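Local structure of NDP-N-acetyl-D-galactosaminuronic acid dehydrogenase (Methanosarcina mazei Go1, 3G79) at residues A104-I109 against V211-P216; A34-D39 against R187-I192; L47-N52 against S100-V105; G22-G27 against R131-Y136. The protein probably oxidises UDP-N-acetyl-alpha-D-mannosamine to the corresponding uronate, passing the electrons to two molecules of NAD+. All coordinates share one frame; numbering follows the deposited sequence.

Contact 1 (A104-I109 against V211-P216)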
loop_
_atom_site.group_PDB
_atom_site.type_symbol
_atom_site.label_atom_id
_atom_site.label_comp_id
_atom_site.label_asym_id
_atom_site.label_seq_id
_atom_site.Cartn_x
_atom_site.Cartn_y
_atom_site.Cartn_z
ATOM N N ALA A 104 35.839 -0.885 -16.807
ATOM C CA ALA A 104 34.775 -1.483 -16.001
ATOM C C ALA A 104 34.299 -2.791 -16.569
ATOM O O ALA A 104 34.314 -2.984 -17.784
ATOM C CB ALA A 104 33.582 -0.518 -15.834
ATOM N N VAL A 105 33.876 -3.686 -15.685
ATOM C CA VAL A 105 33.294 -4.944 -16.088
ATOM C C VAL A 105 31.999 -5.129 -15.344
ATOM O O VAL A 105 31.934 -4.920 -14.146
ATOM C CB VAL A 105 34.173 -6.136 -15.753
ATOM C CG1 VAL A 105 33.601 -7.386 -16.344
ATOM C CG2 VAL A 105 35.536 -5.916 -16.287
ATOM N N THR A 106 31.010 -5.608 -16.084
ATOM C CA THR A 106 29.667 -5.899 -15.614
ATOM C C THR A 106 29.370 -7.433 -15.666
ATOM O O THR A 106 29.725 -8.116 -16.651
ATOM C CB THR A 106 28.716 -5.062 -16.472
ATOM O OG1 THR A 106 28.127 -4.042 -15.673
ATOM C CG2 THR A 106 27.686 -5.891 -17.139
ATOM N N LEU A 107 28.765 -7.959 -14.595
ATOM C CA LEU A 107 28.272 -9.346 -14.543
ATOM C C LEU A 107 26.794 -9.383 -14.668
ATOM O O LEU A 107 26.071 -9.072 -13.719
ATOM C CB LEU A 107 28.619 -10.048 -13.227
ATOM C CG LEU A 107 30.134 -10.117 -13.127
ATOM C CD1 LEU A 107 30.588 -9.218 -11.998
ATOM C CD2 LEU A 107 30.532 -11.544 -12.933
ATOM N N ALA A 108 26.372 -9.818 -15.845
ATOM C CA ALA A 108 24.986 -9.845 -16.262
ATOM C C ALA A 108 24.622 -11.278 -16.573
ATOM O O ALA A 108 24.131 -11.597 -17.634
ATOM C CB ALA A 108 24.808 -8.930 -17.521
ATOM N N ILE A 109 24.868 -12.159 -15.628
ATOM C CA ILE A 109 24.805 -13.563 -15.926
ATOM C C ILE A 109 23.460 -14.065 -15.446
ATOM O O ILE A 109 23.089 -13.801 -14.286
ATOM C CB ILE A 109 25.993 -14.277 -15.281
ATOM C CG1 ILE A 109 27.247 -14.066 -16.132
ATOM C CG2 ILE A 109 25.688 -15.772 -15.064
ATOM C CD1 ILE A 109 28.548 -14.462 -15.478
ATOM N N VAL A 211 27.512 5.350 -11.479
ATOM C CA VAL A 211 26.667 6.345 -12.119
ATOM C C VAL A 211 27.218 6.726 -13.506
ATOM O O VAL A 211 26.471 6.787 -14.473
ATOM C CB VAL A 211 26.508 7.604 -11.222
ATOM C CG1 VAL A 211 25.824 8.732 -11.982
ATOM C CG2 VAL A 211 25.700 7.266 -9.977
ATOM N N GLU A 212 28.527 6.929 -13.609
ATOM C CA GLU A 212 29.184 7.268 -14.871
ATOM C C GLU A 212 29.048 6.171 -15.932
ATOM O O GLU A 212 29.009 6.458 -17.150
ATOM C CB GLU A 212 30.663 7.558 -14.637
ATOM C CG GLU A 212 30.939 8.561 -13.519
ATOM C CD GLU A 212 32.430 8.747 -13.232
ATOM O OE1 GLU A 212 33.289 8.239 -14.002
ATOM O OE2 GLU A 212 32.743 9.394 -12.204
ATOM N N LEU A 213 28.978 4.922 -15.468
ATOM C CA LEU A 213 28.894 3.790 -16.362
ATOM C C LEU A 213 27.499 3.752 -16.931
ATOM O O LEU A 213 27.316 3.429 -18.083
ATOM C CB LEU A 213 29.213 2.488 -15.613
ATOM C CG LEU A 213 29.153 1.205 -16.398
ATOM C CD1 LEU A 213 30.072 1.283 -17.620
ATOM C CD2 LEU A 213 29.474 -0.029 -15.511
ATOM N N TYR A 214 26.511 4.120 -16.123
ATOM C CA TYR A 214 25.107 3.979 -16.567
ATOM C C TYR A 214 24.364 5.222 -17.087
ATOM O O TYR A 214 23.364 5.069 -17.763
ATOM C CB TYR A 214 24.258 3.255 -15.500
ATOM C CG TYR A 214 24.692 1.814 -15.305
ATOM C CD1 TYR A 214 24.282 0.804 -16.202
ATOM C CD2 TYR A 214 25.510 1.451 -14.248
ATOM C CE1 TYR A 214 24.691 -0.516 -16.041
ATOM C CE2 TYR A 214 25.912 0.124 -14.089
ATOM C CZ TYR A 214 25.500 -0.849 -14.985
ATOM O OH TYR A 214 25.940 -2.173 -14.833
ATOM N N SER A 215 24.812 6.422 -16.764
ATOM C CA SER A 215 24.132 7.628 -17.246
ATOM C C SER A 215 24.057 7.684 -18.779
ATOM O O SER A 215 23.006 8.035 -19.306
ATOM C CB SER A 215 24.757 8.919 -16.678
ATOM O OG SER A 215 24.256 9.191 -15.371
ATOM N N PRO A 216 25.139 7.306 -19.504
ATOM C CA PRO A 216 25.055 7.521 -20.949
ATOM C C PRO A 216 24.087 6.639 -21.750
ATOM O O PRO A 216 23.732 7.001 -22.861
ATOM C CB PRO A 216 26.494 7.331 -21.428
ATOM C CG PRO A 216 27.310 7.634 -20.254
ATOM C CD PRO A 216 26.528 7.126 -19.071
#

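Contact 2 (A34-D39 against R187-I192)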
loop_
_atom_site.group_PDB
_atom_site.type_symbol
_atom_site.label_atom_id
_atom_site.label_comp_id
_atom_site.label_asym_id
_atom_site.label_seq_id
_atom_site.Cartn_x
_atom_site.Cartn_y
_atom_site.Cartn_z
ATOM N N ALA A 34 25.445 -4.884 -23.122
ATOM C CA ALA A 34 26.788 -4.703 -23.670
ATOM C C ALA A 34 26.671 -3.842 -24.883
ATOM O O ALA A 34 27.531 -3.024 -25.189
ATOM C CB ALA A 34 27.385 -6.016 -24.075
ATOM N N VAL A 35 25.564 -4.001 -25.565
ATOM C CA VAL A 35 25.481 -3.468 -26.903
ATOM C C VAL A 35 24.957 -2.031 -26.840
ATOM O O VAL A 35 25.273 -1.203 -27.704
ATOM C CB VAL A 35 24.704 -4.488 -27.762
ATOM C CG1 VAL A 35 23.721 -3.862 -28.655
ATOM C CG2 VAL A 35 25.687 -5.446 -28.472
ATOM N N LEU A 36 24.234 -1.723 -25.758
ATOM C CA LEU A 36 23.832 -0.366 -25.466
ATOM C C LEU A 36 25.055 0.471 -25.052
ATOM O O LEU A 36 25.240 1.598 -25.548
ATOM C CB LEU A 36 22.777 -0.373 -24.358
ATOM C CG LEU A 36 21.279 -0.163 -24.598
ATOM C CD1 LEU A 36 20.897 -0.067 -26.044
ATOM C CD2 LEU A 36 20.489 -1.256 -23.923
ATOM N N PHE A 37 25.896 -0.090 -24.176
ATOM C CA PHE A 37 27.153 0.553 -23.798
ATOM C C PHE A 37 27.974 0.878 -25.048
ATOM O O PHE A 37 28.485 1.983 -25.174
ATOM C CB PHE A 37 28.019 -0.367 -22.932
ATOM C CG PHE A 37 27.546 -0.551 -21.511
ATOM C CD1 PHE A 37 27.097 0.534 -20.747
ATOM C CD2 PHE A 37 27.632 -1.821 -20.912
ATOM C CE1 PHE A 37 26.687 0.337 -19.412
ATOM C CE2 PHE A 37 27.245 -2.028 -19.587
ATOM C CZ PHE A 37 26.749 -0.948 -18.835
ATOM N N ALA A 38 28.095 -0.078 -25.974
ATOM C CA ALA A 38 28.975 0.116 -27.116
ATOM C C ALA A 38 28.434 1.201 -28.086
ATOM O O ALA A 38 29.200 1.884 -28.764
ATOM C CB ALA A 38 29.279 -1.238 -27.837
ATOM N N ASP A 39 27.115 1.387 -28.108
ATOM C CA ASP A 39 26.503 2.426 -28.952
ATOM C C ASP A 39 26.638 3.828 -28.343
ATOM O O ASP A 39 26.483 4.810 -29.033
ATOM C CB ASP A 39 25.008 2.122 -29.216
ATOM C CG ASP A 39 24.420 3.014 -30.300
ATOM O OD1 ASP A 39 23.305 3.576 -30.080
ATOM O OD2 ASP A 39 25.099 3.177 -31.362
ATOM N N ARG A 187 10.722 -6.339 -24.575
ATOM C CA ARG A 187 10.841 -4.942 -24.144
ATOM C C ARG A 187 12.255 -4.606 -23.584
ATOM O O ARG A 187 12.386 -3.765 -22.686
ATOM C CB ARG A 187 9.762 -4.604 -23.087
ATOM C CG ARG A 187 8.264 -4.652 -23.514
ATOM C CD ARG A 187 7.367 -3.999 -22.400
ATOM N NE ARG A 187 5.950 -4.397 -22.389
ATOM C CZ ARG A 187 5.134 -4.309 -21.326
ATOM N NH1 ARG A 187 5.566 -3.844 -20.156
ATOM N NH2 ARG A 187 3.864 -4.689 -21.430
ATOM N N LEU A 188 13.294 -5.272 -24.097
ATOM C CA LEU A 188 14.657 -5.170 -23.516
ATOM C C LEU A 188 15.312 -3.777 -23.667
ATOM O O LEU A 188 15.674 -3.132 -22.671
ATOM C CB LEU A 188 15.590 -6.278 -24.046
ATOM C CG LEU A 188 15.983 -7.534 -23.224
ATOM C CD1 LEU A 188 14.969 -7.956 -22.211
ATOM C CD2 LEU A 188 16.319 -8.748 -24.105
ATOM N N LEU A 189 15.456 -3.327 -24.908
ATOM C CA LEU A 189 16.044 -2.036 -25.190
ATOM C C LEU A 189 15.398 -0.847 -24.466
ATOM O O LEU A 189 16.123 -0.001 -23.940
ATOM C CB LEU A 189 16.119 -1.798 -26.687
ATOM C CG LEU A 189 17.380 -2.290 -27.379
ATOM C CD1 LEU A 189 17.619 -3.754 -27.134
ATOM C CD2 LEU A 189 17.337 -1.999 -28.896
ATOM N N LYS A 190 14.068 -0.772 -24.410
ATOM C CA LYS A 190 13.473 0.413 -23.796
ATOM C C LYS A 190 13.403 0.334 -22.301
ATOM O O LYS A 190 13.440 1.373 -21.634
ATOM C CB LYS A 190 12.118 0.862 -24.396
ATOM C CG LYS A 190 11.095 -0.210 -24.731
ATOM C CD LYS A 190 10.193 0.295 -25.872
ATOM C CE LYS A 190 11.032 0.806 -27.079
ATOM N NZ LYS A 190 10.260 1.669 -28.053
ATOM N N ASN A 191 13.293 -0.881 -21.772
ATOM C CA ASN A 191 13.362 -1.071 -20.317
ATOM C C ASN A 191 14.688 -0.533 -19.763
ATOM O O ASN A 191 14.697 0.315 -18.881
ATOM C CB ASN A 191 13.178 -2.547 -19.939
ATOM C CG ASN A 191 11.729 -3.018 -20.045
ATOM O OD1 ASN A 191 11.445 -4.173 -19.776
ATOM N ND2 ASN A 191 10.821 -2.128 -20.423
ATOM N N ILE A 192 15.804 -1.017 -20.303
ATOM C CA ILE A 192 17.113 -0.539 -19.891
ATOM C C ILE A 192 17.228 0.987 -20.054
ATOM O O ILE A 192 17.798 1.653 -19.193
ATOM C CB ILE A 192 18.239 -1.232 -20.683
ATOM C CG1 ILE A 192 18.101 -2.769 -20.603
ATOM C CG2 ILE A 192 19.619 -0.709 -20.225
ATOM C CD1 ILE A 192 19.104 -3.508 -21.379
#

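Contact 3 (L47-N52 against S100-V105)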
loop_
_atom_site.group_PDB
_atom_site.type_symbol
_atom_site.label_atom_id
_atom_site.label_comp_id
_atom_site.label_asym_id
_atom_site.label_seq_id
_atom_site.Cartn_x
_atom_site.Cartn_y
_atom_site.Cartn_z
ATOM N N LEU A 47 33.726 -5.298 -24.612
ATOM C CA LEU A 47 33.980 -6.702 -24.814
ATOM C C LEU A 47 32.870 -7.456 -24.155
ATOM O O LEU A 47 32.486 -7.140 -23.024
ATOM C CB LEU A 47 35.305 -7.092 -24.164
ATOM C CG LEU A 47 36.593 -6.444 -24.699
ATOM C CD1 LEU A 47 37.753 -6.825 -23.833
ATOM C CD2 LEU A 47 36.907 -6.807 -26.154
ATOM N N GLY A 48 32.326 -8.438 -24.866
ATOM C CA GLY A 48 31.402 -9.395 -24.293
ATOM C C GLY A 48 32.102 -10.748 -24.138
ATOM O O GLY A 48 32.778 -11.261 -25.072
ATOM N N PHE A 49 31.912 -11.342 -22.971
ATOM C CA PHE A 49 32.646 -12.514 -22.607
ATOM C C PHE A 49 31.791 -13.773 -22.677
ATOM O O PHE A 49 30.743 -13.875 -22.003
ATOM C CB PHE A 49 33.330 -12.295 -21.253
ATOM C CG PHE A 49 34.449 -11.297 -21.341
ATOM C CD1 PHE A 49 35.707 -11.692 -21.797
ATOM C CD2 PHE A 49 34.219 -9.942 -21.047
ATOM C CE1 PHE A 49 36.718 -10.781 -21.941
ATOM C CE2 PHE A 49 35.225 -9.022 -21.194
ATOM C CZ PHE A 49 36.466 -9.424 -21.648
ATOM N N GLN A 50 32.250 -14.685 -23.549
ATOM C CA GLN A 50 31.707 -16.047 -23.738
ATOM C C GLN A 50 32.757 -17.186 -23.869
ATOM O O GLN A 50 33.654 -17.128 -24.708
ATOM C CB GLN A 50 30.841 -16.092 -24.994
ATOM C CG GLN A 50 29.388 -16.391 -24.746
ATOM C CD GLN A 50 29.152 -17.742 -24.117
ATOM O OE1 GLN A 50 28.219 -17.911 -23.338
ATOM N NE2 GLN A 50 29.990 -18.689 -24.425
ATOM N N ARG A 51 32.625 -18.230 -23.061
ATOM C CA ARG A 51 33.324 -19.519 -23.287
ATOM C C ARG A 51 32.877 -20.155 -24.630
ATOM O O ARG A 51 31.809 -19.828 -25.139
ATOM C CB ARG A 51 32.935 -20.475 -22.142
ATOM C CG ARG A 51 34.039 -21.366 -21.539
ATOM C CD ARG A 51 33.461 -22.715 -21.118
ATOM N NE ARG A 51 33.632 -23.050 -19.692
ATOM C CZ ARG A 51 32.727 -22.826 -18.722
ATOM N NH1 ARG A 51 31.561 -22.232 -18.983
ATOM N NH2 ARG A 51 32.994 -23.202 -17.471
ATOM N N ASN A 52 33.663 -21.058 -25.215
ATOM C CA ASN A 52 33.047 -22.097 -26.072
ATOM C C ASN A 52 32.399 -23.194 -25.225
ATOM O O ASN A 52 32.888 -24.334 -25.197
ATOM C CB ASN A 52 34.015 -22.745 -27.065
ATOM C CG ASN A 52 33.448 -24.051 -27.692
ATOM O OD1 ASN A 52 34.209 -24.948 -28.070
ATOM N ND2 ASN A 52 32.111 -24.165 -27.774
ATOM N N SER A 100 41.460 -7.788 -17.968
ATOM C CA SER A 100 42.565 -6.933 -17.595
ATOM C C SER A 100 42.639 -5.587 -18.299
ATOM O O SER A 100 43.129 -4.632 -17.694
ATOM C CB SER A 100 43.889 -7.667 -17.633
ATOM O OG SER A 100 44.063 -8.334 -16.396
ATOM N N GLU A 101 42.172 -5.496 -19.543
ATOM C CA GLU A 101 42.359 -4.269 -20.312
ATOM C C GLU A 101 41.287 -3.200 -19.982
ATOM O O GLU A 101 41.314 -2.115 -20.543
ATOM C CB GLU A 101 42.300 -4.550 -21.829
ATOM C CG GLU A 101 43.139 -5.745 -22.399
ATOM C CD GLU A 101 42.658 -6.208 -23.805
ATOM O OE1 GLU A 101 43.452 -6.876 -24.529
ATOM O OE2 GLU A 101 41.498 -5.895 -24.180
ATOM N N LEU A 102 40.336 -3.500 -19.101
ATOM C CA LEU A 102 39.135 -2.665 -18.991
ATOM C C LEU A 102 39.115 -1.666 -17.868
ATOM O O LEU A 102 39.761 -1.853 -16.844
ATOM C CB LEU A 102 37.872 -3.524 -18.860
ATOM C CG LEU A 102 37.811 -4.707 -19.799
ATOM C CD1 LEU A 102 36.658 -5.596 -19.384
ATOM C CD2 LEU A 102 37.649 -4.170 -21.199
ATOM N N ASP A 103 38.329 -0.621 -18.089
ATOM C CA ASP A 103 37.921 0.346 -17.053
ATOM C C ASP A 103 36.782 -0.157 -16.198
ATOM O O ASP A 103 36.729 0.155 -14.999
ATOM C CB ASP A 103 37.514 1.655 -17.696
ATOM C CG ASP A 103 38.677 2.335 -18.362
ATOM O OD1 ASP A 103 38.563 2.692 -19.556
ATOM O OD2 ASP A 103 39.714 2.493 -17.678
ATOM N N ALA A 104 35.839 -0.885 -16.807
ATOM C CA ALA A 104 34.775 -1.483 -16.001
ATOM C C ALA A 104 34.299 -2.791 -16.569
ATOM O O ALA A 104 34.314 -2.984 -17.784
ATOM C CB ALA A 104 33.582 -0.518 -15.834
ATOM N N VAL A 105 33.876 -3.686 -15.685
ATOM C CA VAL A 105 33.294 -4.944 -16.088
ATOM C C VAL A 105 31.999 -5.129 -15.344
ATOM O O VAL A 105 31.934 -4.920 -14.146
ATOM C CB VAL A 105 34.173 -6.136 -15.753
ATOM C CG1 VAL A 105 33.601 -7.386 -16.344
ATOM C CG2 VAL A 105 35.536 -5.916 -16.287
#

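Contact 4 (G22-G27 against R131-Y136)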
loop_
_atom_site.group_PDB
_atom_site.type_symbol
_atom_site.label_atom_id
_atom_site.label_comp_id
_atom_site.label_asym_id
_atom_site.label_seq_id
_atom_site.Cartn_x
_atom_site.Cartn_y
_atom_site.Cartn_z
ATOM N N GLY A 22 33.424 -4.114 -20.135
ATOM C CA GLY A 22 33.318 -5.529 -20.454
ATOM C C GLY A 22 31.985 -5.991 -19.934
ATOM O O GLY A 22 31.528 -5.506 -18.898
ATOM N N VAL A 23 31.317 -6.866 -20.680
ATOM C CA VAL A 23 30.140 -7.550 -20.110
ATOM C C VAL A 23 30.330 -9.058 -20.110
ATOM O O VAL A 23 30.768 -9.636 -21.119
ATOM C CB VAL A 23 28.862 -7.150 -20.816
ATOM C CG1 VAL A 23 27.699 -7.840 -20.206
ATOM C CG2 VAL A 23 28.673 -5.636 -20.708
ATOM N N LEU A 24 30.076 -9.670 -18.964
ATOM C CA LEU A 24 30.107 -11.118 -18.845
ATOM C C LEU A 24 28.683 -11.613 -18.782
ATOM O O LEU A 24 27.890 -11.128 -17.944
ATOM C CB LEU A 24 30.814 -11.560 -17.566
ATOM C CG LEU A 24 32.319 -11.758 -17.503
ATOM C CD1 LEU A 24 32.986 -10.462 -17.234
ATOM C CD2 LEU A 24 32.634 -12.731 -16.405
ATOM N N GLY A 25 28.357 -12.587 -19.635
ATOM C CA GLY A 25 26.990 -13.135 -19.650
ATOM C C GLY A 25 26.277 -12.762 -20.939
ATOM O O GLY A 25 25.437 -11.815 -20.979
ATOM N N MET A 26 26.602 -13.498 -22.004
ATOM C CA MET A 26 25.975 -13.214 -23.280
ATOM C C MET A 26 24.549 -13.824 -23.393
ATOM O O MET A 26 24.274 -14.673 -24.240
ATOM C CB MET A 26 26.913 -13.557 -24.438
ATOM C CG MET A 26 28.153 -12.640 -24.522
ATOM S SD MET A 26 27.860 -10.829 -24.598
ATOM C CE MET A 26 28.290 -10.543 -26.216
ATOM N N GLY A 27 23.646 -13.346 -22.526
ATOM C CA GLY A 27 22.271 -13.860 -22.440
ATOM C C GLY A 27 21.198 -12.839 -22.793
ATOM O O GLY A 27 21.487 -11.804 -23.413
ATOM N N ARG A 131 34.537 -15.057 -10.159
ATOM C CA ARG A 131 35.864 -15.667 -10.177
ATOM C C ARG A 131 36.647 -15.197 -11.411
ATOM O O ARG A 131 37.719 -14.606 -11.292
ATOM C CB ARG A 131 35.760 -17.192 -10.111
ATOM C CG ARG A 131 35.331 -17.777 -8.714
ATOM C CD ARG A 131 36.004 -19.153 -8.400
ATOM N NE ARG A 131 35.334 -20.015 -7.411
ATOM C CZ ARG A 131 34.418 -20.943 -7.719
ATOM N NH1 ARG A 131 33.889 -21.721 -6.769
ATOM N NH2 ARG A 131 34.010 -21.108 -8.987
ATOM N N ASN A 132 36.120 -15.393 -12.610
ATOM C CA ASN A 132 36.870 -14.922 -13.770
ATOM C C ASN A 132 37.261 -13.456 -13.678
ATOM O O ASN A 132 38.433 -13.094 -13.930
ATOM C CB ASN A 132 36.129 -15.183 -15.053
ATOM C CG ASN A 132 36.432 -16.542 -15.622
ATOM O OD1 ASN A 132 35.620 -17.069 -16.359
ATOM N ND2 ASN A 132 37.611 -17.116 -15.303
ATOM N N VAL A 133 36.283 -12.613 -13.318
ATOM C CA VAL A 133 36.579 -11.223 -12.982
ATOM C C VAL A 133 37.704 -11.072 -11.929
ATOM O O VAL A 133 38.729 -10.428 -12.205
ATOM C CB VAL A 133 35.308 -10.466 -12.582
ATOM C CG1 VAL A 133 35.633 -9.049 -12.058
ATOM C CG2 VAL A 133 34.430 -10.386 -13.775
ATOM N N GLY A 134 37.514 -11.658 -10.739
ATOM C CA GLY A 134 38.526 -11.571 -9.704
ATOM C C GLY A 134 39.894 -11.951 -10.261
ATOM O O GLY A 134 40.882 -11.277 -9.996
ATOM N N LYS A 135 39.924 -13.019 -11.058
ATOM C CA LYS A 135 41.125 -13.594 -11.611
ATOM C C LYS A 135 41.918 -12.586 -12.380
ATOM O O LYS A 135 43.146 -12.664 -12.394
ATOM C CB LYS A 135 40.768 -14.762 -12.528
ATOM C CG LYS A 135 41.947 -15.549 -13.091
ATOM C CD LYS A 135 41.718 -17.077 -12.986
ATOM C CE LYS A 135 40.480 -17.545 -13.784
ATOM N NZ LYS A 135 39.622 -18.533 -13.035
ATOM N N TYR A 136 41.237 -11.639 -13.033
ATOM C CA TYR A 136 41.957 -10.724 -13.936
ATOM C C TYR A 136 41.864 -9.248 -13.497
ATOM O O TYR A 136 42.400 -8.336 -14.145
ATOM C CB TYR A 136 41.531 -10.960 -15.390
ATOM C CG TYR A 136 41.931 -12.317 -15.930
ATOM C CD1 TYR A 136 43.279 -12.611 -16.218
ATOM C CD2 TYR A 136 40.980 -13.320 -16.149
ATOM C CE1 TYR A 136 43.670 -13.866 -16.706
ATOM C CE2 TYR A 136 41.367 -14.595 -16.648
ATOM C CZ TYR A 136 42.712 -14.847 -16.920
ATOM O OH TYR A 136 43.116 -16.064 -17.408
#

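Contact 1 (A104-I109 against V211-P216)
Leu213 and Tyr214, near the end of helix 204-214, both reach down to strand 104-107, but they meet it with different chemistry. Leu213 points toward the strand; with CG anti to the backbone N (chi1 179°), its CD2 lies against the methyl of Ala104, with 4.1 Å from Leu213 CD2 to Ala104 CB. A small residue suits this place on the strand, since the leucine supplies the bulk. The same CD2 also passes 4.2 Å from Thr106 OG1.

Tyr214 sets out across the line to the strand, and only the far end of its long side chain arrives. With CG beside the backbone N (chi1 -66°), the ring runs next to its neighbour, so that Leu213 CG sits 4.1 Å above one face of the Tyr214 ring, toward its rim. The phenol tip then comes down at a slant on Thr106, with Tyr214 OH 3.0 Å from Thr106 OG1. That hydroxyl is hydrogen-bonded to Glu146 OE2, so the polar end of a buried tyrosine has a partner in the carboxylate. Around these groups, Leu213 also touches Ile21, and Leu213, Tyr214 and Thr106 all touch Val144; the helix thus lies over three neighbouring strands. Such helix-on-sheet packing, against the face of a largely parallel sheet, is characteristic of the Rossmann-type NAD-binding domain.

Contact 2 (A34-D39 against R187-I192)
Leu36 projects from helix 30-39 into the angle between Leu189 and Ile192, one turn apart on helix 188-194, and its two methyls are shared between them. CD2 takes the closer place. The two side chains meet at a slant, so that this methyl rests on the branched part of the isoleucine and not merely on its tip: Leu36 CD2 is 3.7 Å from Ile192 CD1, and CG2 and CB of the isoleucine lie only slightly farther off. Ile192 can offer all three because its CG1 lies beside the backbone N (chi1 -53°) and its chain runs on extended to CD1 (chi2 178°), while CG2 is anti to that N, which puts both branches on the side of the leucine methyl. CD1 of Leu36 is turned toward the start of helix 188-194, at a looser 4.4 Å from Leu189 CG; Leu189 leaves its backbone to one side and offers its flank.

Helix 30-39 is the first helix of the Rossmann-type unit, following strand 20-24 and its glycine-rich turn. Although residues 21-38 are predicted to span a membrane, here they form that strand, turn and helix of a folded domain. Branched aliphatic residues suit a junction of two helices with no hydrogen bond between these segments. Leu36 touches Leu80 of helix 77-86 as well, and Leu189 lies on Glu74. Near the end of helix 30-39, Asp39 forms a salt bridge through OD2 with Lys83 NZ of helix 77-86.

Contact 3 (L47-N52 against S100-V105)
Leu47 and Leu102 have nearly the same side-chain shape, with CG beside the backbone N (chi1 -63° in Leu47, -44° in Leu102) and CD1 as the extended methyl, but they use different branches on each other. The extended CD1 of Leu47 meets the side branch of Leu102, its CD2, at 3.7 Å between Leu47 CD1 and Leu102 CD2, the two side chains slanting past each other. In the Rossmann-type sheet, Leu102 belongs to the loop leading into strand 104-107 and reaches across the intervening strand 20-24 to strand 45-49. Gly22 of the intervening strand has no side chain to stand in the way, and the extended CD1 of Leu102 packs on its CA.

That methyl also reaches on to Phe49, where Leu102 CD1 lies 4.1 Å from Phe49 CE2; the two residues point at one another, and the methyl meets the ring at an oblique angle. Large apolar residues fit here because the gap across a strand is too wide for small ones. Leu102 also touches Lys20, and Phe49 touches Leu24, both on the intervening strand. At the solvent edge the extended Glu101 comes in roughly at right angles to Leu47, its carboxylate atom OE2 resting 3.9 Å from Leu47 CD1.

Contact 4 (G22-G27 against R131-Y136)
Leu24, the last residue of strand 20-24, fits its two methyls around one methyl of Val133 on helix 124-136. Val133 CG2 lies 3.7 Å from Leu24 CD1 and 4.0 Å from Leu24 CD2, so the valine branch enters the fork of the leucine at a slant. Leu24 CD2 also comes within 4.5 Å of CB of Asn132, the residue before the valine. The valine torsion decides which branch is used: with CG1 anti to the backbone N (chi1 173°), CG2 stands anti to the carbonyl carbon and is the one turned to the strand. A beta-branched residue suits the spot, being broad yet short enough to let the helix lie close to the sheet.

In the next shell, Val105 of the adjacent strand touches both partners, Phe96 packs on Leu24 and Asn132 alike, and Leu162 of helix 154-166 covers Val133. The strand itself is fixed by its neighbours on either side: Leu24 N probably bonds to Thr106 O, while Val23 pairs with Leu47 and Phe49. At the end of the helix, Tyr136 O accepts a hydrogen bond from Ser100 OG.

Directly after Leu24 the chain turns. Gly25 has a positive phi (112°) at which a side chain would run into the carbonyl O of Leu24, and Met26 then centres an inverse gamma turn, closed by a weak Gly27 N to Gly25 O bond. Glycines at 25, 27 and 30, between a strand and a helix, match the GxGxxG turn of Rossmann folds, consistent with NAD binding here.

All four contacts lie in one Rossmann-type domain and are largely buried; contact 3 has an exposed member, Glu101, and contact 4 a partly exposed one, Asn132. Contact 1 uses strand 104-107 itself, contact 3 the loop that leads into it, and strand 20-24, in contact 4, runs between that strand and strand 45-49. Contacts 3 and 4 are the closest pair, with centres about 6 Å apart, and Leu47 O probably bonds to Val23 N at 2.6 Å. Contact 1 meets contact 2 where Tyr214 CE1 lies 3.5 Å from Phe37 CZ. Contacts 2 and 4 join helix to helix and strand to helix by apolar packing; contact 1 adds hydroxyls beside Glu146, and contact 3 packs leucine and phenylalanine with a carboxylate at its margin.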